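Local coordinates for protein putative Phosphate (Eubacterium rectale, PDB 3DAO) that probably acts as a phosphatase of the haloacid dehalogenase-like hydrolase family, its physiological substrate not being established, at residues A[39-53]-A[70-82]. Sequence-based numbering, arbitrary orientation.
Sequences LIDPEYMSVIDRLID and FKLFAPIKHKLLY
Lys79 reaches across to helix 42-53 and ends between two carboxylates one helical turn apart: NZ gives a hydrogen bond to Asp53 OD1 at 2.6 Å and another to Asp49 OD1 at 2.9 Å, both within salt bridges. Each oxygen is met on its syn side, but the ammonium lies 22° out of the Asp53 carboxylate plane and 33° out of that of Asp49. The lysine methylene CD lies doubtfully close to Asp49 OD1, so the detail of the bent chain is uncertain; CE rests against Ile52 CG2.

Toward the N-terminal part of the helix the contact is apolar. Ile76 CD1 presses on Ile48 CG2 (3.5 Å), a branch pointed at it by lying anti to the backbone N, and Leu80 CD2 meets Ile52 CD1 at 3.7 Å. The bent selenomethionine Met45 passes across Pro75 with its CG and Ile76 with its SE to reach Phe73, where CE approaches ring atom CD2 to 3.7 Å; its SE stands 5.1 Å from the ring centroid in an oblique Met-aromatic contact. Ile48 CD1 takes the ring edge instead. Farther along, Leu72 CD1 touches Ile40 CB (3.9 Å) and the Leu39 backbone.

Behind this layer, Phe58 of strand 57-61 supports Ile48 and Ile52, and Val60 supports Phe73. Asp41 caps the N-terminus of helix 42-53, its OD1 accepting from Glu43 N.

The contact thus joins the helix preceding strand 57-61 to the connection entering strand 81-84, over the parallel part of the sheet in the Rossmann-like core of a HAD hydrolase. Replacing Lys79 by an alanine would probably leave the carboxylates of Asp49 and Asp53 without their shared cation. Apolar packing along the helix and a shared charge at its C-terminal end are consistent with both holding the two elements together.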
loop_
_atom_site.group_PDB
_atom_site.type_symbol
_atom_site.label_atom_id
_atom_site.label_comp_id
_atom_site.label_asym_id
_atom_site.label_seq_id
_atom_site.Cartn_x
_atom_site.Cartn_y
_atom_site.Cartn_z
ATOM N N LEU A 39 16.000 -3.564 5.866
ATOM C CA LEU A 39 16.418 -4.107 7.161
ATOM C C LEU A 39 15.495 -3.744 8.288
ATOM O O LEU A 39 14.944 -2.641 8.352
ATOM C CB LEU A 39 17.816 -3.594 7.530
ATOM C CG LEU A 39 18.910 -3.829 6.501
ATOM C CD1 LEU A 39 20.147 -2.993 6.860
ATOM C CD2 LEU A 39 19.213 -5.319 6.416
ATOM N N ILE A 40 15.354 -4.695 9.200
ATOM C CA ILE A 40 14.535 -4.504 10.400
ATOM C C ILE A 40 15.109 -5.317 11.563
ATOM O O ILE A 40 15.604 -6.416 11.371
ATOM C CB ILE A 40 13.082 -4.847 10.134
ATOM C CG1 ILE A 40 12.185 -4.330 11.259
ATOM C CG2 ILE A 40 12.889 -6.348 9.882
ATOM C CD1 ILE A 40 10.683 -4.567 11.021
ATOM N N ASP A 41 15.079 -4.707 12.748
ATOM C CA ASP A 41 15.608 -5.313 13.991
ATOM C C ASP A 41 14.990 -6.699 14.222
ATOM O O ASP A 41 13.770 -6.820 14.212
ATOM C CB ASP A 41 15.268 -4.399 15.167
ATOM C CG ASP A 41 15.989 -4.759 16.413
ATOM O OD1 ASP A 41 16.217 -5.964 16.652
ATOM O OD2 ASP A 41 16.268 -3.812 17.177
ATOM N N PRO A 42 15.826 -7.740 14.430
ATOM C CA PRO A 42 15.252 -9.088 14.592
ATOM C C PRO A 42 14.390 -9.239 15.808
ATOM O O PRO A 42 13.583 -10.170 15.887
ATOM C CB PRO A 42 16.487 -10.009 14.644
ATOM C CG PRO A 42 17.632 -9.099 14.980
ATOM C CD PRO A 42 17.293 -7.798 14.285
ATOM N N GLU A 43 14.499 -8.301 16.737
ATOM C CA GLU A 43 13.669 -8.398 17.926
ATOM C C GLU A 43 12.213 -8.254 17.496
ATOM O O GLU A 43 11.315 -8.809 18.120
ATOM C CB GLU A 43 14.053 -7.411 19.033
ATOM C CG GLU A 43 13.459 -7.815 20.351
ATOM C CD GLU A 43 13.815 -6.885 21.489
ATOM O OE1 GLU A 43 14.646 -5.973 21.292
ATOM O OE2 GLU A 43 13.255 -7.082 22.588
ATOM N N TYR A 44 11.990 -7.550 16.382
ATOM C CA TYR A 44 10.611 -7.412 15.863
ATOM C C TYR A 44 10.102 -8.792 15.480
ATOM O O TYR A 44 8.958 -9.153 15.720
ATOM C CB TYR A 44 10.512 -6.470 14.635
ATOM C CG TYR A 44 10.258 -5.016 14.984
ATOM C CD1 TYR A 44 9.019 -4.618 15.384
ATOM C CD2 TYR A 44 11.248 -4.055 14.877
ATOM C CE1 TYR A 44 8.753 -3.305 15.699
ATOM C CE2 TYR A 44 10.998 -2.732 15.208
ATOM C CZ TYR A 44 9.728 -2.365 15.607
ATOM O OH TYR A 44 9.405 -1.040 15.957
HETATM N N MSE A 45 10.979 -9.577 14.885
HETATM C CA MSE A 45 10.548 -10.882 14.370
HETATM C C MSE A 45 10.225 -11.785 15.536
HETATM O O MSE A 45 9.271 -12.522 15.508
HETATM C CB MSE A 45 11.611 -11.546 13.488
HETATM C CG MSE A 45 12.133 -10.748 12.321
HETATM SE SE MSE A 45 10.756 -10.280 11.040
HETATM C CE MSE A 45 10.512 -8.408 11.549
ATOM N N SER A 46 11.034 -11.703 16.594
ATOM C CA SER A 46 10.831 -12.573 17.766
ATOM C C SER A 46 9.555 -12.259 18.503
ATOM O O SER A 46 8.772 -13.125 18.877
ATOM C CB SER A 46 12.035 -12.467 18.715
ATOM O OG SER A 46 11.786 -13.201 19.911
ATOM N N VAL A 47 9.329 -10.961 18.692
ATOM C CA VAL A 47 8.143 -10.508 19.423
ATOM C C VAL A 47 6.867 -10.831 18.642
ATOM O O VAL A 47 5.915 -11.380 19.181
ATOM C CB VAL A 47 8.266 -8.995 19.784
ATOM C CG1 VAL A 47 6.961 -8.453 20.308
ATOM C CG2 VAL A 47 9.417 -8.777 20.805
ATOM N N ILE A 48 6.877 -10.552 17.343
ATOM C CA ILE A 48 5.696 -10.823 16.508
ATOM C C ILE A 48 5.390 -12.324 16.496
ATOM O O ILE A 48 4.246 -12.759 16.611
ATOM C CB ILE A 48 5.884 -10.235 15.062
ATOM C CG1 ILE A 48 5.894 -8.703 15.111
ATOM C CG2 ILE A 48 4.854 -10.781 14.123
ATOM C CD1 ILE A 48 6.374 -8.040 13.814
ATOM N N ASP A 49 6.447 -13.118 16.443
ATOM C CA ASP A 49 6.307 -14.578 16.406
ATOM C C ASP A 49 5.624 -15.016 17.692
ATOM O O ASP A 49 4.669 -15.812 17.690
ATOM C CB ASP A 49 7.685 -15.255 16.260
ATOM C CG ASP A 49 7.572 -16.728 15.992
ATOM O OD1 ASP A 49 6.851 -17.116 15.073
ATOM O OD2 ASP A 49 8.154 -17.510 16.747
ATOM N N ARG A 50 6.046 -14.390 18.784
ATOM C CA ARG A 50 5.491 -14.714 20.107
ATOM C C ARG A 50 4.022 -14.336 20.221
ATOM O O ARG A 50 3.202 -15.069 20.760
ATOM C CB ARG A 50 6.317 -14.048 21.225
ATOM C CG ARG A 50 7.701 -14.676 21.458
ATOM C CD ARG A 50 8.617 -13.774 22.277
ATOM N NE ARG A 50 8.193 -13.885 23.655
ATOM C CZ ARG A 50 8.481 -13.034 24.625
ATOM N NH1 ARG A 50 9.200 -11.962 24.390
ATOM N NH2 ARG A 50 8.003 -13.267 25.844
ATOM N N LEU A 51 3.689 -13.178 19.654
ATOM C CA LEU A 51 2.299 -12.683 19.660
ATOM C C LEU A 51 1.441 -13.602 18.812
ATOM O O LEU A 51 0.315 -13.969 19.189
ATOM C CB LEU A 51 2.228 -11.227 19.147
ATOM C CG LEU A 51 2.866 -10.160 20.050
ATOM C CD1 LEU A 51 2.918 -8.788 19.320
ATOM C CD2 LEU A 51 2.178 -10.061 21.413
ATOM N N ILE A 52 1.983 -14.044 17.685
ATOM C CA ILE A 52 1.211 -14.923 16.806
ATOM C C ILE A 52 0.914 -16.266 17.486
ATOM O O ILE A 52 -0.201 -16.789 17.429
ATOM C CB ILE A 52 1.890 -15.127 15.470
ATOM C CG1 ILE A 52 1.840 -13.797 14.718
ATOM C CG2 ILE A 52 1.149 -16.239 14.668
ATOM C CD1 ILE A 52 2.739 -13.718 13.450
ATOM N N ASP A 53 1.928 -16.754 18.167
ATOM C CA ASP A 53 1.873 -18.012 18.939
ATOM C C ASP A 53 0.841 -17.917 20.063
ATOM O O ASP A 53 0.275 -18.922 20.476
ATOM C CB ASP A 53 3.260 -18.387 19.492
ATOM C CG ASP A 53 4.177 -18.935 18.417
ATOM O OD1 ASP A 53 3.680 -19.189 17.308
ATOM O OD2 ASP A 53 5.394 -19.077 18.661
ATOM N N PHE A 70 7.599 -9.380 1.878
ATOM C CA PHE A 70 7.902 -10.815 2.118
ATOM C C PHE A 70 9.383 -10.933 2.455
ATOM O O PHE A 70 9.789 -11.758 3.274
ATOM C CB PHE A 70 7.527 -11.636 0.890
ATOM C CG PHE A 70 7.171 -13.082 1.158
ATOM C CD1 PHE A 70 6.246 -13.436 2.140
ATOM C CD2 PHE A 70 7.653 -14.079 0.309
ATOM C CE1 PHE A 70 5.872 -14.760 2.315
ATOM C CE2 PHE A 70 7.266 -15.377 0.463
ATOM C CZ PHE A 70 6.399 -15.726 1.480
ATOM N N LYS A 71 10.179 -10.047 1.859
ATOM C CA LYS A 71 11.636 -10.031 2.136
ATOM C C LYS A 71 11.959 -9.407 3.502
ATOM O O LYS A 71 12.732 -9.936 4.284
ATOM C CB LYS A 71 12.400 -9.279 1.037
ATOM C CG LYS A 71 12.458 -10.000 -0.292
ATOM C CD LYS A 71 13.177 -9.124 -1.338
ATOM C CE LYS A 71 12.928 -9.586 -2.759
ATOM N NZ LYS A 71 13.446 -8.567 -3.743
ATOM N N LEU A 72 11.319 -8.293 3.806
ATOM C CA LEU A 72 11.587 -7.608 5.052
ATOM C C LEU A 72 11.247 -8.508 6.265
ATOM O O LEU A 72 11.921 -8.478 7.285
ATOM C CB LEU A 72 10.781 -6.318 5.135
ATOM C CG LEU A 72 11.006 -5.424 6.353
ATOM C CD1 LEU A 72 12.421 -4.860 6.339
ATOM C CD2 LEU A 72 9.922 -4.299 6.384
ATOM N N PHE A 73 10.204 -9.309 6.116
ATOM C CA PHE A 73 9.744 -10.180 7.200
ATOM C C PHE A 73 10.183 -11.648 7.002
ATOM O O PHE A 73 9.594 -12.593 7.548
ATOM C CB PHE A 73 8.232 -10.106 7.370
ATOM C CG PHE A 73 7.747 -8.805 7.959
ATOM C CD1 PHE A 73 7.490 -7.715 7.133
ATOM C CD2 PHE A 73 7.553 -8.672 9.316
ATOM C CE1 PHE A 73 7.033 -6.526 7.668
ATOM C CE2 PHE A 73 7.121 -7.470 9.865
ATOM C CZ PHE A 73 6.851 -6.400 9.033
ATOM N N ALA A 74 11.237 -11.801 6.226
ATOM C CA ALA A 74 11.729 -13.117 5.807
ATOM C C ALA A 74 11.755 -14.198 6.905
ATOM O O ALA A 74 11.302 -15.310 6.659
ATOM C CB ALA A 74 13.129 -13.005 5.167
ATOM N N PRO A 75 12.254 -13.868 8.101
ATOM C CA PRO A 75 12.398 -14.945 9.135
ATOM C C PRO A 75 11.104 -15.566 9.605
ATOM O O PRO A 75 11.099 -16.726 10.052
ATOM C CB PRO A 75 13.135 -14.232 10.277
ATOM C CG PRO A 75 13.865 -13.090 9.639
ATOM C CD PRO A 75 12.938 -12.634 8.504
ATOM N N ILE A 76 10.000 -14.799 9.538
ATOM C CA ILE A 76 8.685 -15.286 9.949
ATOM C C ILE A 76 7.624 -15.104 8.878
ATOM O O ILE A 76 6.433 -15.112 9.175
ATOM C CB ILE A 76 8.176 -14.628 11.269
ATOM C CG1 ILE A 76 8.080 -13.101 11.118
ATOM C CG2 ILE A 76 9.110 -15.004 12.430
ATOM C CD1 ILE A 76 7.418 -12.371 12.257
ATOM N N LYS A 77 8.068 -15.051 7.634
ATOM C CA LYS A 77 7.166 -14.731 6.498
ATOM C C LYS A 77 5.975 -15.651 6.323
ATOM O O LYS A 77 4.909 -15.251 5.872
ATOM C CB LYS A 77 7.972 -14.584 5.211
ATOM C CG LYS A 77 8.441 -15.852 4.630
ATOM C CD LYS A 77 9.264 -15.655 3.387
ATOM C CE LYS A 77 9.403 -16.976 2.619
ATOM N NZ LYS A 77 9.947 -18.117 3.455
ATOM N N HIS A 78 6.152 -16.896 6.727
ATOM C CA HIS A 78 5.114 -17.925 6.626
ATOM C C HIS A 78 3.935 -17.746 7.577
ATOM O O HIS A 78 2.887 -18.342 7.384
ATOM C CB HIS A 78 5.751 -19.306 6.924
ATOM C CG HIS A 78 6.341 -19.387 8.294
ATOM N ND1 HIS A 78 7.542 -18.786 8.617
ATOM C CD2 HIS A 78 5.866 -19.925 9.447
ATOM C CE1 HIS A 78 7.796 -18.983 9.899
ATOM N NE2 HIS A 78 6.791 -19.658 10.430
ATOM N N LYS A 79 4.107 -16.916 8.591
ATOM C CA LYS A 79 3.121 -16.813 9.660
ATOM C C LYS A 79 2.268 -15.558 9.596
ATOM O O LYS A 79 1.467 -15.318 10.476
ATOM C CB LYS A 79 3.815 -16.730 11.033
ATOM C CG LYS A 79 4.718 -17.815 11.417
ATOM C CD LYS A 79 4.982 -17.744 12.890
ATOM C CE LYS A 79 3.996 -18.562 13.712
ATOM N NZ LYS A 79 4.747 -19.071 14.915
ATOM N N LEU A 80 2.512 -14.761 8.572
ATOM C CA LEU A 80 1.851 -13.448 8.436
ATOM C C LEU A 80 0.792 -13.408 7.367
ATOM O O LEU A 80 0.728 -14.288 6.500
ATOM C CB LEU A 80 2.898 -12.353 8.095
ATOM C CG LEU A 80 4.104 -12.210 9.009
ATOM C CD1 LEU A 80 5.087 -11.165 8.502
ATOM C CD2 LEU A 80 3.616 -11.855 10.434
ATOM N N LEU A 81 -0.073 -12.382 7.487
ATOM C CA LEU A 81 -1.014 -11.995 6.413
ATOM C C LEU A 81 -0.525 -10.682 5.827
ATOM O O LEU A 81 0.107 -9.865 6.501
ATOM C CB LEU A 81 -2.428 -11.871 6.905
ATOM C CG LEU A 81 -3.104 -13.200 7.250
ATOM C CD1 LEU A 81 -4.461 -12.914 7.853
ATOM C CD2 LEU A 81 -3.220 -14.081 6.031
ATOM N N TYR A 82 -0.763 -10.523 4.532
ATOM C CA TYR A 82 -0.235 -9.388 3.774
ATOM C C TYR A 82 -1.274 -8.613 3.004
ATOM O O TYR A 82 -2.074 -9.171 2.256
ATOM C CB TYR A 82 0.790 -9.894 2.745
ATOM C CG TYR A 82 1.940 -10.646 3.362
ATOM C CD1 TYR A 82 1.831 -11.987 3.669
ATOM C CD2 TYR A 82 3.139 -10.014 3.638
ATOM C CE1 TYR A 82 2.875 -12.664 4.246
ATOM C CE2 TYR A 82 4.195 -10.697 4.227
ATOM C CZ TYR A 82 4.061 -12.009 4.532
ATOM O OH TYR A 82 5.137 -12.676 5.128
#